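PDB 6MLY: bifunctional GH43-CE protein from Bacteroides eggerthii, which probably acts on xylan-derived substrates, joining a family 43 glycoside hydrolase, likely a beta-xylosidase, to a carbohydrate esterase domain in one chain. Local coordinates for residues A[598-611]-A[654-668]. Numbering follows the deposited sequence.
Sequences INDVKAAIRFIRAN and DLEGNVGLYPSFSSR. With EDO (1,2-ethanediol), chain G.
Both terminal nitrogens of Arg609 converge on one carbonyl oxygen, Arg668 O: NH1 and NH2 each donate to it at 3.0 Å and 145° at the hydrogen, with the oxygen close to the guanidinium plane. Relative to the carbonyl, NH1 lies only slightly tilted from its plane whereas NH2 sits well above it. A weak, bent bond from NH1 to Ser666 O adds a second backbone acceptor. The arm reaches this far because it is extended from CG to NE. One turn earlier, Arg606 is bent at chi3 (-60°), which turns its guanidinium toward Glu656; NH2 makes a weak bond to Glu656 O, and a salt bridge to the carboxylate is likely, though the modelled position of NH1 is uncertain. Glu656 OE2 also receives the hydroxyl of Ser667 from above the carboxylate plane, linking two distant points of 654-668.

At the end of the helix, Ala610 CB stands over the centre of the Phe665 ring, a CH-pi contact 3.7 Å from the centroid, and also touches Tyr662 CD2 at 3.5 Å. Asn611 ND2 lies over a face of the tyrosine ring, its amide almost perpendicular to it, while bonding back to Phe607 O. Midway along the helix, Val659 CB packs against Ala603 CB at 3.6 Å; near the start, Ile598 CG2 meets Leu655 CD2.

On the side of the helix facing the central sheet, Ile605 and Ile608 touch Ile622 of strand 621-627. Helix 596-610 is thus sandwiched between that sheet of the esterase domain, which belongs to the alpha/beta-hydrolase clan, and segment 654-668. The firm polar hold is Arg609 on Arg668 O; the bonds to Ser666 O and Glu656 O are weak additions, and apolar packing makes up much of the rest.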
# COMPACT_ATOMS: atom_id res chain seq x y z
N ILE A 598 -21.23 2.77 21.74
CA ILE A 598 -21.76 1.40 21.79
C ILE A 598 -22.51 1.11 20.48
O ILE A 598 -22.44 -0.01 19.96
CB ILE A 598 -22.61 1.15 23.06
CG1 ILE A 598 -23.04 -0.32 23.19
CG2 ILE A 598 -23.82 2.08 23.14
CD1 ILE A 598 -21.90 -1.31 23.27
N ASN A 599 -23.19 2.13 19.95
CA ASN A 599 -23.84 2.12 18.62
C ASN A 599 -22.85 1.71 17.52
O ASN A 599 -23.23 1.04 16.56
CB ASN A 599 -24.45 3.49 18.27
CG ASN A 599 -25.76 3.78 18.98
OD1 ASN A 599 -26.20 3.01 19.83
ND2 ASN A 599 -26.39 4.88 18.62
N ASP A 600 -21.59 2.13 17.67
CA ASP A 600 -20.55 1.82 16.70
C ASP A 600 -20.14 0.36 16.83
O ASP A 600 -20.04 -0.35 15.83
CB ASP A 600 -19.36 2.77 16.84
CG ASP A 600 -19.61 4.18 16.31
OD1 ASP A 600 -20.69 4.41 15.72
OD2 ASP A 600 -18.73 5.04 16.51
N VAL A 601 -19.90 -0.09 18.07
CA VAL A 601 -19.45 -1.45 18.34
C VAL A 601 -20.44 -2.44 17.72
O VAL A 601 -20.05 -3.34 16.98
CB VAL A 601 -19.27 -1.70 19.85
CG1 VAL A 601 -19.03 -3.17 20.16
CG2 VAL A 601 -18.16 -0.84 20.41
N LYS A 602 -21.73 -2.24 18.02
CA LYS A 602 -22.79 -3.11 17.55
C LYS A 602 -22.85 -3.08 16.01
O LYS A 602 -23.19 -4.10 15.41
CB LYS A 602 -24.12 -2.73 18.21
CG LYS A 602 -24.19 -3.05 19.69
CD LYS A 602 -25.59 -3.08 20.26
CE LYS A 602 -25.65 -3.42 21.74
NZ LYS A 602 -25.15 -4.79 22.01
N ALA A 603 -22.52 -1.94 15.40
CA ALA A 603 -22.52 -1.77 13.92
C ALA A 603 -21.34 -2.52 13.28
O ALA A 603 -21.49 -3.09 12.19
CB ALA A 603 -22.47 -0.30 13.56
N ALA A 604 -20.18 -2.48 13.93
CA ALA A 604 -19.00 -3.21 13.46
C ALA A 604 -19.30 -4.72 13.44
O ALA A 604 -18.92 -5.41 12.50
CB ALA A 604 -17.81 -2.90 14.32
N ILE A 605 -20.00 -5.21 14.47
CA ILE A 605 -20.34 -6.63 14.61
C ILE A 605 -21.37 -7.01 13.53
O ILE A 605 -21.25 -8.05 12.88
CB ILE A 605 -20.85 -6.95 16.03
CG1 ILE A 605 -19.78 -6.64 17.09
CG2 ILE A 605 -21.32 -8.39 16.13
CD1 ILE A 605 -20.34 -6.40 18.48
N ARG A 606 -22.39 -6.16 13.36
CA ARG A 606 -23.41 -6.34 12.32
C ARG A 606 -22.71 -6.49 10.97
O ARG A 606 -23.08 -7.35 10.18
CB ARG A 606 -24.38 -5.16 12.30
CG ARG A 606 -25.54 -5.28 13.27
CD ARG A 606 -26.56 -4.17 13.08
NE ARG A 606 -25.98 -2.84 13.27
CZ ARG A 606 -26.32 -2.00 14.24
NH1 ARG A 606 -27.37 -2.27 14.99
NH2 ARG A 606 -25.62 -0.90 14.45
N PHE A 607 -21.70 -5.66 10.72
CA PHE A 607 -20.96 -5.67 9.46
C PHE A 607 -20.28 -7.03 9.25
O PHE A 607 -20.30 -7.58 8.14
CB PHE A 607 -19.94 -4.53 9.42
CG PHE A 607 -19.09 -4.50 8.18
CD1 PHE A 607 -19.55 -3.89 7.02
CD2 PHE A 607 -17.84 -5.11 8.15
CE1 PHE A 607 -18.77 -3.87 5.87
CE2 PHE A 607 -17.07 -5.08 7.00
CZ PHE A 607 -17.53 -4.47 5.87
N ILE A 608 -19.67 -7.55 10.32
CA ILE A 608 -18.86 -8.77 10.29
C ILE A 608 -19.70 -9.96 9.82
O ILE A 608 -19.23 -10.78 9.05
CB ILE A 608 -18.23 -9.02 11.68
CG1 ILE A 608 -17.09 -8.03 11.97
CG2 ILE A 608 -17.77 -10.46 11.85
CD1 ILE A 608 -16.03 -7.99 10.89
N ARG A 609 -20.94 -10.04 10.31
CA ARG A 609 -21.82 -11.16 9.99
C ARG A 609 -22.27 -11.03 8.53
O ARG A 609 -22.26 -12.00 7.78
CB ARG A 609 -23.01 -11.21 10.96
CG ARG A 609 -22.63 -11.65 12.38
CD ARG A 609 -23.78 -12.27 13.15
NE ARG A 609 -23.34 -12.91 14.38
CZ ARG A 609 -23.17 -12.29 15.54
NH1 ARG A 609 -23.28 -10.98 15.62
NH2 ARG A 609 -22.87 -12.98 16.64
N ALA A 610 -22.63 -9.80 8.14
CA ALA A 610 -23.21 -9.50 6.85
C ALA A 610 -22.18 -9.74 5.73
O ALA A 610 -22.56 -10.09 4.61
CB ALA A 610 -23.72 -8.08 6.84
N ASN A 611 -20.90 -9.54 6.04
CA ASN A 611 -19.81 -9.68 5.08
C ASN A 611 -18.94 -10.90 5.43
O ASN A 611 -17.80 -10.98 4.99
CB ASN A 611 -18.98 -8.40 5.00
CG ASN A 611 -19.71 -7.26 4.32
OD1 ASN A 611 -19.49 -6.99 3.13
ND2 ASN A 611 -20.61 -6.62 5.05
N ASP A 654 -30.93 4.67 22.99
CA ASP A 654 -30.88 3.68 21.92
C ASP A 654 -29.52 2.97 21.96
O ASP A 654 -28.49 3.60 21.72
CB ASP A 654 -31.14 4.35 20.57
CG ASP A 654 -31.28 3.42 19.38
OD1 ASP A 654 -30.78 2.27 19.46
OD2 ASP A 654 -31.88 3.84 18.37
N LEU A 655 -29.52 1.66 22.25
CA LEU A 655 -28.28 0.93 22.51
C LEU A 655 -27.73 0.24 21.25
O LEU A 655 -26.55 -0.08 21.23
CB LEU A 655 -28.52 -0.10 23.63
CG LEU A 655 -28.35 0.44 25.05
CD1 LEU A 655 -28.67 -0.65 26.07
CD2 LEU A 655 -26.95 0.99 25.28
N GLU A 656 -28.57 -0.01 20.24
CA GLU A 656 -28.08 -0.69 19.03
C GLU A 656 -27.72 0.34 17.95
O GLU A 656 -26.60 0.32 17.45
CB GLU A 656 -29.07 -1.74 18.52
CG GLU A 656 -28.39 -2.75 17.60
CD GLU A 656 -29.22 -3.94 17.16
OE1 GLU A 656 -30.46 -3.89 17.30
OE2 GLU A 656 -28.61 -4.92 16.67
N GLY A 657 -28.67 1.20 17.59
CA GLY A 657 -28.44 2.34 16.69
C GLY A 657 -28.78 2.03 15.24
O GLY A 657 -29.34 0.98 14.94
N ASN A 658 -28.42 2.96 14.34
CA ASN A 658 -28.68 2.85 12.91
C ASN A 658 -27.45 3.30 12.12
O ASN A 658 -27.56 4.04 11.15
CB ASN A 658 -29.87 3.70 12.47
CG ASN A 658 -31.12 3.41 13.27
OD1 ASN A 658 -31.55 2.26 13.35
ND2 ASN A 658 -31.71 4.44 13.86
N VAL A 659 -26.27 2.83 12.54
CA VAL A 659 -25.01 3.36 12.05
C VAL A 659 -24.81 2.88 10.61
O VAL A 659 -24.74 3.71 9.69
CB VAL A 659 -23.85 2.97 12.99
CG1 VAL A 659 -22.50 3.42 12.45
CG2 VAL A 659 -24.07 3.53 14.39
N GLY A 660 -24.75 1.56 10.40
CA GLY A 660 -24.40 0.97 9.09
C GLY A 660 -25.61 0.82 8.18
O GLY A 660 -26.57 1.59 8.27
N LEU A 661 -25.55 -0.18 7.30
CA LEU A 661 -26.65 -0.51 6.38
C LEU A 661 -27.04 -1.99 6.54
O LEU A 661 -27.67 -2.56 5.66
CB LEU A 661 -26.22 -0.22 4.94
CG LEU A 661 -25.65 1.16 4.64
CD1 LEU A 661 -25.15 1.22 3.21
CD2 LEU A 661 -26.67 2.26 4.90
N TYR A 662 -26.68 -2.60 7.68
CA TYR A 662 -26.99 -4.00 7.93
C TYR A 662 -27.72 -4.14 9.26
O TYR A 662 -27.24 -4.83 10.15
CB TYR A 662 -25.69 -4.82 7.87
CG TYR A 662 -24.84 -4.56 6.65
CD1 TYR A 662 -23.76 -3.69 6.70
CD2 TYR A 662 -25.10 -5.19 5.44
CE1 TYR A 662 -22.96 -3.46 5.59
CE2 TYR A 662 -24.31 -4.97 4.32
CZ TYR A 662 -23.24 -4.10 4.39
OH TYR A 662 -22.47 -3.87 3.29
N PRO A 663 -28.90 -3.50 9.43
CA PRO A 663 -29.65 -3.59 10.69
C PRO A 663 -30.38 -4.94 10.87
O PRO A 663 -30.72 -5.30 11.99
CB PRO A 663 -30.68 -2.45 10.56
CG PRO A 663 -30.92 -2.34 9.07
CD PRO A 663 -29.59 -2.68 8.42
N SER A 664 -30.59 -5.64 9.75
CA SER A 664 -31.16 -6.99 9.66
C SER A 664 -30.39 -7.98 10.56
O SER A 664 -30.99 -8.86 11.18
CB SER A 664 -31.15 -7.43 8.20
OG SER A 664 -31.56 -8.77 8.04
N PHE A 665 -29.06 -7.83 10.62
CA PHE A 665 -28.16 -8.85 11.15
C PHE A 665 -27.96 -8.66 12.65
O PHE A 665 -28.22 -7.59 13.18
CB PHE A 665 -26.82 -8.80 10.41
CG PHE A 665 -26.90 -9.20 8.96
CD1 PHE A 665 -27.28 -8.29 7.99
CD2 PHE A 665 -26.61 -10.50 8.57
CE1 PHE A 665 -27.36 -8.66 6.66
CE2 PHE A 665 -26.70 -10.88 7.24
CZ PHE A 665 -27.07 -9.96 6.28
N SER A 666 -27.46 -9.72 13.30
CA SER A 666 -27.30 -9.78 14.74
C SER A 666 -26.02 -9.05 15.16
O SER A 666 -24.98 -9.19 14.53
CB SER A 666 -27.28 -11.21 15.22
OG SER A 666 -27.29 -11.28 16.64
N SER A 667 -26.13 -8.29 16.26
CA SER A 667 -25.01 -7.57 16.88
C SER A 667 -24.50 -8.31 18.13
O SER A 667 -23.85 -7.71 18.97
CB SER A 667 -25.41 -6.16 17.24
OG SER A 667 -26.35 -6.16 18.31
N ARG A 668 -24.77 -9.62 18.22
CA ARG A 668 -24.44 -10.41 19.40
C ARG A 668 -22.94 -10.68 19.47
O ARG A 668 -22.25 -10.65 18.45
CB ARG A 668 -25.17 -11.76 19.40
CG ARG A 668 -26.54 -11.74 20.05
CD ARG A 668 -27.17 -13.12 20.04
NE ARG A 668 -28.50 -13.14 20.64
CZ ARG A 668 -29.63 -13.25 19.95
NH1 ARG A 668 -29.61 -13.30 18.63
NH2 ARG A 668 -30.78 -13.33 20.60
C1 EDO G . -30.59 -10.52 17.77
O1 EDO G . -29.99 -11.56 17.01
C2 EDO G . -29.53 -9.66 18.45
O2 EDO G . -29.61 -8.33 17.94